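Local coordinates for putative glucoamylase (Bacteroides uniformis, PDB 4GL3), which is a putative glucoamylase and so probably hydrolyses glycosidic bonds in glucose-containing carbohydrates, though its substrate is not established, at residues Leu13-Leu18 with Ala343-Tyr348; Arg44-Ala49 with Phe372-Leu377; Ser214-Gly219 with Asp266-Tyr271. All coordinates share one frame; numbering follows the deposited sequence.

Contact 1: residues Leu13-Leu18 with Ala343-Tyr348; sequences LSDDEL and AMRYFY
The Arg345 guanidinium has the methyl CD2 of Leu18 over one face, with Leu13 O and Asp15 OD1 at its edge. The Tyr348 ring carries the other methyl of Leu18 on a face: CD1 sits 4.2 Å from the ring centroid, a CH-pi contact. Leu13 CD1 reaches the same ring obliquely at CE2. Chi1 (-176°) carries the Leu18 branch toward helix 337-349, and chi2 (57°) sends CD2 to the arginine and CD1 to the ring; Leu18 CG itself rests 3.9 Å from SE of selenomethionine Met344. NH1 and NH2 of Arg345 grip Leu13 O end-on, each at 2.8 Å, and both bonds are bent. NH2 also makes a straighter salt bridge of 2.8 Å to Asp15 OD1, which is met on its anti side. A water joins Asp15 OD1 to Arg345 NE. Ser14 and Glu17 form a capping box at the start of helix 15-27: Glu17 N donates to Ser14 OG (3.1 Å) and Ser14 N to Glu17 OE1 (3.0 Å). Arg345, from helix 337-349, thus holds the residues flanking the N-cap. A leucine in place of Arg345 would probably leave Leu13 O without its two donors and Asp15 without its charge partner here. Glu349, one turn further along helix 337-349, pairs with NH1. Leu21 and Trp356 add to the packing round Tyr348.

Contact 2: residues Arg44-Ala49 with Phe372-Leu377; sequences RSNGGA and FAPSYL
A single beta bridge joins two loops here, one leading to strand 51-53 and the other running from strand 371-372 into helix 378-393. The bridged residues are Arg44 and Leu377, with CA atoms 4.3 Å apart. Beside them Ser45 N donates to Tyr376 O over 2.9 Å, and Arg44 CA makes a CA-H...O contact with the same oxygen. Ser45 adds a side-chain bond: its OG accepts from Tyr376 N at 3.0 Å. Ser45 OG lies between its backbone N and carbonyl carbon (chi1 58°), which turns it to this N-H and to the edge of the Tyr376 ring, 3.6 Å from CD1. Ser45 therefore meets both backbone polar atoms of Tyr376. The side chains of Arg44 and Leu377 run side by side in the same direction. Leu377 CD1 lies over one face of the Arg44 guanidinium, 3.7 Å from Arg44 NH1. In the guanidinium plane, Arg44 NH1 donates to a lone pair of Asn46 OD1 at 3.0 Å, in a nearly straight bond (169°). This helps to fix the turn of both flat groups. The Asn46 amide also packs on Ser375 CB and, through ND2, on Pro374 CG at 3.8 Å. Asp307 is the outside mate of this corner: its OD2 forms a salt bridge with Arg44 NH1 and accepts from Ser375 OG. Leu377 is also the N-cap residue of helix 378-393, and the pairing is a single beta bridge between irregular loops, reinforced by a serine side chain bonding to the partner backbone.

Contact 3: residues Ser214-Gly219 with Asp266-Tyr271; sequences SVYHKG and DRYADY
Two side-chain hydrogen bonds cross from helix 213-220 to the loop before helix 271-288. Tyr216 OH donates to Asp266 OD2 at 2.6 Å, nearly along the C-O axis of the carboxylate. His217 ND1 and Tyr268 OH are 2.7 Å apart, and either may be the donor. The Tyr268 hydroxyl lies near the plane of the imidazole, at its edge. A water bonded to His217 O also reaches Tyr268 OH. From the first residue of helix 271-288, Tyr271 OH gives Asp266 OD2 a second donor at 2.8 Å, on the syn side but out of the carboxylate plane. Within the loop, the other carboxylate oxygen, OD1, takes the backbone N-H groups of Tyr268 and Ala269, the first closing an Asx turn. Stacking adds a further layer. The Arg267 guanidinium lies flat on His217, centres 3.6 Å apart and planes at 15°. Its chain bends at chi3 (81°) after CG has passed over the centre of the Tyr268 ring. The opposite face of the imidazole carries CD2 of Tyr216. The apolar contacts are fewer: CE2 of Tyr216 meets CE2 of Tyr268 at 4.2 Å, and Phe226 stands edge-to-face to Tyr268. His197, on helix 197-205, also bonds Tyr216 OH. With four donors on its two oxygens, Asp266 is held firmly and probably stays ionised, while the arginine stacked on His217 would tend to disfavour a charged imidazole.

Overall arrangement
All three contacts are partly buried and lie well out from the centre of the chain; none is purely core. Contacts 1 and 2 each tie the N-terminal part of the chain to its C-terminal third, and their segments alternate along the sequence. Their nearest atoms are about 7 Å apart. Contact 3 joins parts much closer in sequence and lies across the chain's centre from contact 2, with centres about 37 Å apart. The chemistry follows the elements joined. Contact 1 pairs two helices through leucine packing and an arginine, contact 2 joins two loops by one backbone bond, a serine side chain and an arginine lying against a leucine, and contact 3 sets a helix on a loop through aromatic and carboxylate groups.

Contact 1: residues Leu13-Leu18 with Ala343-Tyr348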
# COMPACT_ATOMS: atom_id res chain seq x y z
N LEU A 13 -20.00 -5.11 -19.30
CA LEU A 13 -20.37 -4.57 -18.02
C LEU A 13 -20.23 -3.02 -18.07
O LEU A 13 -19.33 -2.47 -18.72
CB LEU A 13 -19.46 -5.18 -16.92
CG LEU A 13 -19.42 -6.72 -16.73
CD1 LEU A 13 -18.42 -7.07 -15.62
CD2 LEU A 13 -20.81 -7.28 -16.42
N SER A 14 -21.13 -2.31 -17.40
CA SER A 14 -20.91 -0.89 -17.14
C SER A 14 -19.66 -0.69 -16.30
O SER A 14 -19.12 -1.64 -15.69
CB SER A 14 -22.10 -0.28 -16.41
OG SER A 14 -22.14 -0.74 -15.08
N ASP A 15 -19.18 0.54 -16.24
CA ASP A 15 -17.98 0.77 -15.43
C ASP A 15 -18.26 0.42 -13.98
O ASP A 15 -17.41 -0.16 -13.31
CB ASP A 15 -17.48 2.21 -15.58
CG ASP A 15 -16.75 2.45 -16.90
OD1 ASP A 15 -16.29 1.50 -17.57
OD2 ASP A 15 -16.62 3.62 -17.27
N ASP A 16 -19.44 0.77 -13.47
CA ASP A 16 -19.77 0.45 -12.07
C ASP A 16 -19.80 -1.07 -11.82
O ASP A 16 -19.28 -1.55 -10.81
CB ASP A 16 -21.10 1.09 -11.65
CG ASP A 16 -20.96 2.57 -11.32
OD1 ASP A 16 -20.15 2.92 -10.44
OD2 ASP A 16 -21.66 3.38 -11.93
N GLU A 17 -20.38 -1.83 -12.76
CA GLU A 17 -20.40 -3.30 -12.67
C GLU A 17 -19.00 -3.94 -12.71
O GLU A 17 -18.71 -4.88 -11.95
CB GLU A 17 -21.25 -3.88 -13.80
CG GLU A 17 -22.72 -3.62 -13.59
CD GLU A 17 -23.57 -3.97 -14.81
OE1 GLU A 17 -23.06 -4.06 -15.96
OE2 GLU A 17 -24.78 -4.13 -14.61
N LEU A 18 -18.17 -3.43 -13.60
CA LEU A 18 -16.80 -3.89 -13.75
C LEU A 18 -16.03 -3.61 -12.48
O LEU A 18 -15.34 -4.51 -11.98
CB LEU A 18 -16.13 -3.21 -14.95
CG LEU A 18 -14.71 -3.68 -15.29
CD1 LEU A 18 -14.71 -5.20 -15.53
CD2 LEU A 18 -14.18 -2.88 -16.50
N ALA A 343 -7.72 0.57 -19.16
CA ALA A 343 -6.80 -0.56 -18.92
C ALA A 343 -7.56 -1.70 -18.25
O ALA A 343 -7.40 -2.86 -18.62
CB ALA A 343 -5.62 -0.11 -18.05
N MSE A 344 -8.42 -1.35 -17.29
CA MSE A 344 -9.23 -2.34 -16.58
C MSE A 344 -10.08 -3.15 -17.55
O MSE A 344 -10.15 -4.37 -17.47
CB MSE A 344 -10.12 -1.68 -15.55
CG MSE A 344 -10.70 -2.65 -14.51
SE MSE A 344 -11.97 -1.76 -13.26
CE MSE A 344 -10.77 -0.52 -12.41
N ARG A 345 -10.74 -2.46 -18.47
CA ARG A 345 -11.64 -3.12 -19.39
C ARG A 345 -10.86 -4.00 -20.37
O ARG A 345 -11.34 -5.08 -20.74
CB ARG A 345 -12.53 -2.11 -20.13
CG ARG A 345 -13.65 -2.74 -20.95
CD ARG A 345 -14.65 -1.68 -21.44
NE ARG A 345 -15.37 -1.07 -20.33
CZ ARG A 345 -16.44 -1.59 -19.73
NH1 ARG A 345 -16.95 -2.76 -20.15
NH2 ARG A 345 -17.02 -0.94 -18.72
N TYR A 346 -9.69 -3.54 -20.79
CA TYR A 346 -8.84 -4.31 -21.70
C TYR A 346 -8.35 -5.59 -21.00
O TYR A 346 -8.38 -6.69 -21.59
CB TYR A 346 -7.66 -3.45 -22.19
CG TYR A 346 -6.65 -4.23 -23.02
CD1 TYR A 346 -6.91 -4.60 -24.34
CD2 TYR A 346 -5.43 -4.61 -22.47
CE1 TYR A 346 -5.98 -5.30 -25.08
CE2 TYR A 346 -4.50 -5.32 -23.20
CZ TYR A 346 -4.79 -5.67 -24.48
OH TYR A 346 -3.85 -6.37 -25.17
N PHE A 347 -7.94 -5.46 -19.73
CA PHE A 347 -7.43 -6.58 -18.97
C PHE A 347 -8.52 -7.62 -18.78
O PHE A 347 -8.24 -8.81 -18.84
CB PHE A 347 -6.91 -6.17 -17.59
CG PHE A 347 -5.73 -5.23 -17.60
CD1 PHE A 347 -4.86 -5.16 -18.67
CD2 PHE A 347 -5.48 -4.43 -16.50
CE1 PHE A 347 -3.77 -4.29 -18.64
CE2 PHE A 347 -4.40 -3.58 -16.45
CZ PHE A 347 -3.54 -3.50 -17.53
N TYR A 348 -9.75 -7.17 -18.54
CA TYR A 348 -10.86 -8.08 -18.32
C TYR A 348 -11.41 -8.65 -19.62
O TYR A 348 -11.54 -9.87 -19.76
CB TYR A 348 -12.00 -7.38 -17.57
CG TYR A 348 -13.14 -8.30 -17.24
CD1 TYR A 348 -13.04 -9.23 -16.20
CD2 TYR A 348 -14.32 -8.24 -17.92
CE1 TYR A 348 -14.08 -10.09 -15.91
CE2 TYR A 348 -15.36 -9.08 -17.62
CZ TYR A 348 -15.22 -10.00 -16.62
OH TYR A 348 -16.23 -10.84 -16.33
O HOH W 1 -14.03 1.19 -19.27

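Contact 2: residues Arg44-Ala49 with Phe372-Leu377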
# COMPACT_ATOMS: atom_id res chain seq x y z
N ARG A 44 1.68 -14.33 -0.87
CA ARG A 44 1.35 -14.72 -2.27
C ARG A 44 0.53 -16.03 -2.27
O ARG A 44 0.51 -16.74 -1.27
CB ARG A 44 2.63 -14.89 -3.12
CG ARG A 44 3.59 -15.96 -2.58
CD ARG A 44 4.81 -16.22 -3.45
NE ARG A 44 5.50 -15.01 -3.89
CZ ARG A 44 5.53 -14.53 -5.14
NH1 ARG A 44 4.86 -15.11 -6.15
NH2 ARG A 44 6.22 -13.42 -5.38
N SER A 45 -0.14 -16.32 -3.39
CA SER A 45 -0.94 -17.50 -3.53
C SER A 45 -0.09 -18.72 -3.85
O SER A 45 -0.59 -19.82 -3.80
CB SER A 45 -1.95 -17.29 -4.67
OG SER A 45 -1.28 -16.97 -5.91
N ASN A 46 1.17 -18.57 -4.24
CA ASN A 46 1.98 -19.75 -4.63
C ASN A 46 3.30 -19.81 -3.83
O ASN A 46 4.36 -20.08 -4.38
CB ASN A 46 2.20 -19.76 -6.16
CG ASN A 46 3.00 -18.55 -6.66
OD1 ASN A 46 3.09 -17.51 -5.99
ND2 ASN A 46 3.56 -18.68 -7.89
N GLY A 47 3.22 -19.56 -2.51
CA GLY A 47 4.39 -19.54 -1.60
C GLY A 47 4.23 -20.53 -0.45
O GLY A 47 3.59 -21.60 -0.59
N GLY A 48 4.76 -20.21 0.72
CA GLY A 48 4.45 -21.01 1.93
C GLY A 48 2.95 -21.38 2.09
O GLY A 48 2.05 -20.82 1.45
N ALA A 49 2.67 -22.35 2.94
CA ALA A 49 1.36 -22.41 3.58
C ALA A 49 1.38 -21.51 4.85
O ALA A 49 0.35 -21.18 5.39
CB ALA A 49 1.02 -23.85 3.93
N PHE A 372 1.91 -15.15 -18.58
CA PHE A 372 0.97 -14.61 -17.60
C PHE A 372 1.33 -15.23 -16.24
O PHE A 372 1.49 -16.45 -16.14
CB PHE A 372 -0.45 -14.97 -18.01
CG PHE A 372 -0.91 -14.26 -19.26
CD1 PHE A 372 -0.53 -14.69 -20.49
CD2 PHE A 372 -1.68 -13.10 -19.16
CE1 PHE A 372 -0.91 -14.00 -21.63
CE2 PHE A 372 -2.06 -12.39 -20.29
CZ PHE A 372 -1.67 -12.84 -21.52
N ALA A 373 1.51 -14.38 -15.24
CA ALA A 373 1.86 -14.78 -13.89
C ALA A 373 0.86 -15.86 -13.41
O ALA A 373 -0.33 -15.75 -13.66
CB ALA A 373 1.80 -13.59 -12.97
N PRO A 374 1.36 -16.88 -12.69
CA PRO A 374 0.44 -17.79 -12.08
C PRO A 374 -0.01 -17.29 -10.70
O PRO A 374 -0.78 -17.96 -10.05
CB PRO A 374 1.29 -19.08 -11.94
CG PRO A 374 2.65 -18.54 -11.61
CD PRO A 374 2.77 -17.27 -12.43
N SER A 375 0.45 -16.13 -10.25
CA SER A 375 0.35 -15.77 -8.87
C SER A 375 -0.58 -14.57 -8.65
O SER A 375 -0.91 -13.81 -9.56
CB SER A 375 1.75 -15.34 -8.39
OG SER A 375 2.24 -14.37 -9.29
N TYR A 376 -0.96 -14.44 -7.40
CA TYR A 376 -1.51 -13.22 -6.80
C TYR A 376 -0.67 -12.87 -5.57
O TYR A 376 -0.28 -13.76 -4.79
CB TYR A 376 -2.94 -13.48 -6.32
CG TYR A 376 -3.86 -14.00 -7.36
CD1 TYR A 376 -3.96 -15.34 -7.61
CD2 TYR A 376 -4.62 -13.11 -8.13
CE1 TYR A 376 -4.84 -15.82 -8.59
CE2 TYR A 376 -5.47 -13.56 -9.11
CZ TYR A 376 -5.58 -14.91 -9.34
OH TYR A 376 -6.44 -15.35 -10.32
N LEU A 377 -0.43 -11.58 -5.37
CA LEU A 377 0.33 -11.06 -4.23
C LEU A 377 -0.54 -10.12 -3.41
O LEU A 377 -1.21 -9.24 -3.97
CB LEU A 377 1.57 -10.31 -4.72
CG LEU A 377 2.83 -11.10 -5.06
CD1 LEU A 377 2.57 -12.20 -6.07
CD2 LEU A 377 3.93 -10.13 -5.58
O HOH W 2 -1.37 -18.89 -7.57

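Contact 3: residues Ser214-Gly219 with Asp266-Tyr271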
# COMPACT_ATOMS: atom_id res chain seq x y z
N SER A 214 12.48 17.97 12.57
CA SER A 214 13.72 17.95 11.81
C SER A 214 14.04 16.53 11.23
O SER A 214 14.78 16.42 10.22
CB SER A 214 14.86 18.45 12.71
OG SER A 214 15.03 17.48 13.77
N VAL A 215 13.46 15.48 11.81
CA VAL A 215 13.60 14.12 11.29
C VAL A 215 12.96 14.06 9.90
O VAL A 215 13.51 13.42 8.98
CB VAL A 215 13.00 13.08 12.29
CG1 VAL A 215 12.84 11.66 11.70
CG2 VAL A 215 13.81 13.03 13.60
N TYR A 216 11.81 14.70 9.74
CA TYR A 216 11.15 14.76 8.44
C TYR A 216 11.94 15.66 7.46
O TYR A 216 12.29 15.25 6.36
CB TYR A 216 9.72 15.31 8.58
CG TYR A 216 8.90 15.37 7.33
CD1 TYR A 216 8.57 14.23 6.65
CD2 TYR A 216 8.43 16.58 6.84
CE1 TYR A 216 7.78 14.27 5.53
CE2 TYR A 216 7.67 16.64 5.71
CZ TYR A 216 7.34 15.48 5.05
OH TYR A 216 6.56 15.53 3.91
N HIS A 217 12.20 16.89 7.87
CA HIS A 217 12.78 17.88 6.95
C HIS A 217 14.23 17.57 6.53
O HIS A 217 14.58 17.79 5.38
CB HIS A 217 12.64 19.30 7.53
CG HIS A 217 11.22 19.72 7.67
ND1 HIS A 217 10.39 19.93 6.58
CD2 HIS A 217 10.45 19.92 8.77
CE1 HIS A 217 9.19 20.27 7.01
NE2 HIS A 217 9.20 20.28 8.34
N LYS A 218 15.04 17.02 7.43
CA LYS A 218 16.43 16.64 7.09
C LYS A 218 16.62 15.20 6.64
O LYS A 218 17.50 14.91 5.88
CB LYS A 218 17.34 16.87 8.28
CG LYS A 218 17.46 18.33 8.65
CD LYS A 218 18.40 18.45 9.83
CE LYS A 218 18.87 19.87 10.07
NZ LYS A 218 17.89 20.56 10.95
N GLY A 219 15.80 14.28 7.13
CA GLY A 219 15.94 12.90 6.76
C GLY A 219 15.13 12.51 5.53
O GLY A 219 15.68 12.11 4.51
N ASP A 266 2.69 20.23 1.37
CA ASP A 266 3.66 20.62 2.41
C ASP A 266 4.58 21.61 1.74
O ASP A 266 4.27 22.08 0.63
CB ASP A 266 4.36 19.43 3.06
CG ASP A 266 5.26 18.66 2.11
OD1 ASP A 266 5.42 19.09 0.94
OD2 ASP A 266 5.75 17.59 2.52
N ARG A 267 5.70 21.96 2.37
CA ARG A 267 6.58 22.97 1.77
C ARG A 267 7.30 22.44 0.53
O ARG A 267 7.90 23.19 -0.12
CB ARG A 267 7.59 23.54 2.79
CG ARG A 267 8.70 22.58 3.21
CD ARG A 267 9.78 23.27 4.05
NE ARG A 267 9.36 23.40 5.45
CZ ARG A 267 10.19 23.49 6.51
NH1 ARG A 267 11.51 23.45 6.39
NH2 ARG A 267 9.68 23.60 7.74
N TYR A 268 7.28 21.15 0.26
CA TYR A 268 8.00 20.56 -0.86
C TYR A 268 7.10 20.28 -2.05
O TYR A 268 7.55 20.41 -3.15
CB TYR A 268 8.66 19.23 -0.43
CG TYR A 268 9.51 19.41 0.82
CD1 TYR A 268 10.64 20.20 0.79
CD2 TYR A 268 9.13 18.86 2.02
CE1 TYR A 268 11.40 20.42 1.94
CE2 TYR A 268 9.89 19.06 3.16
CZ TYR A 268 10.99 19.87 3.12
OH TYR A 268 11.72 20.08 4.26
N ALA A 269 5.85 19.86 -1.86
CA ALA A 269 5.03 19.51 -3.02
C ALA A 269 3.53 19.65 -2.80
O ALA A 269 3.02 19.67 -1.65
CB ALA A 269 5.34 18.10 -3.49
N ASP A 270 2.84 19.73 -3.93
CA ASP A 270 1.39 19.50 -4.03
C ASP A 270 1.23 18.03 -4.37
O ASP A 270 1.57 17.60 -5.48
CB ASP A 270 0.81 20.41 -5.10
CG ASP A 270 -0.65 20.13 -5.41
OD1 ASP A 270 -1.18 19.06 -5.11
OD2 ASP A 270 -1.26 21.01 -6.01
N TYR A 271 0.74 17.26 -3.42
CA TYR A 271 0.76 15.81 -3.56
C TYR A 271 -0.25 15.30 -4.56
O TYR A 271 -0.04 14.26 -5.17
CB TYR A 271 0.67 15.10 -2.22
CG TYR A 271 1.98 15.27 -1.49
CD1 TYR A 271 3.08 14.48 -1.80
CD2 TYR A 271 2.16 16.31 -0.57
CE1 TYR A 271 4.32 14.69 -1.19
CE2 TYR A 271 3.39 16.51 0.05
CZ TYR A 271 4.47 15.70 -0.27
OH TYR A 271 5.70 15.92 0.32
O HOH W 3 14.57 19.52 3.01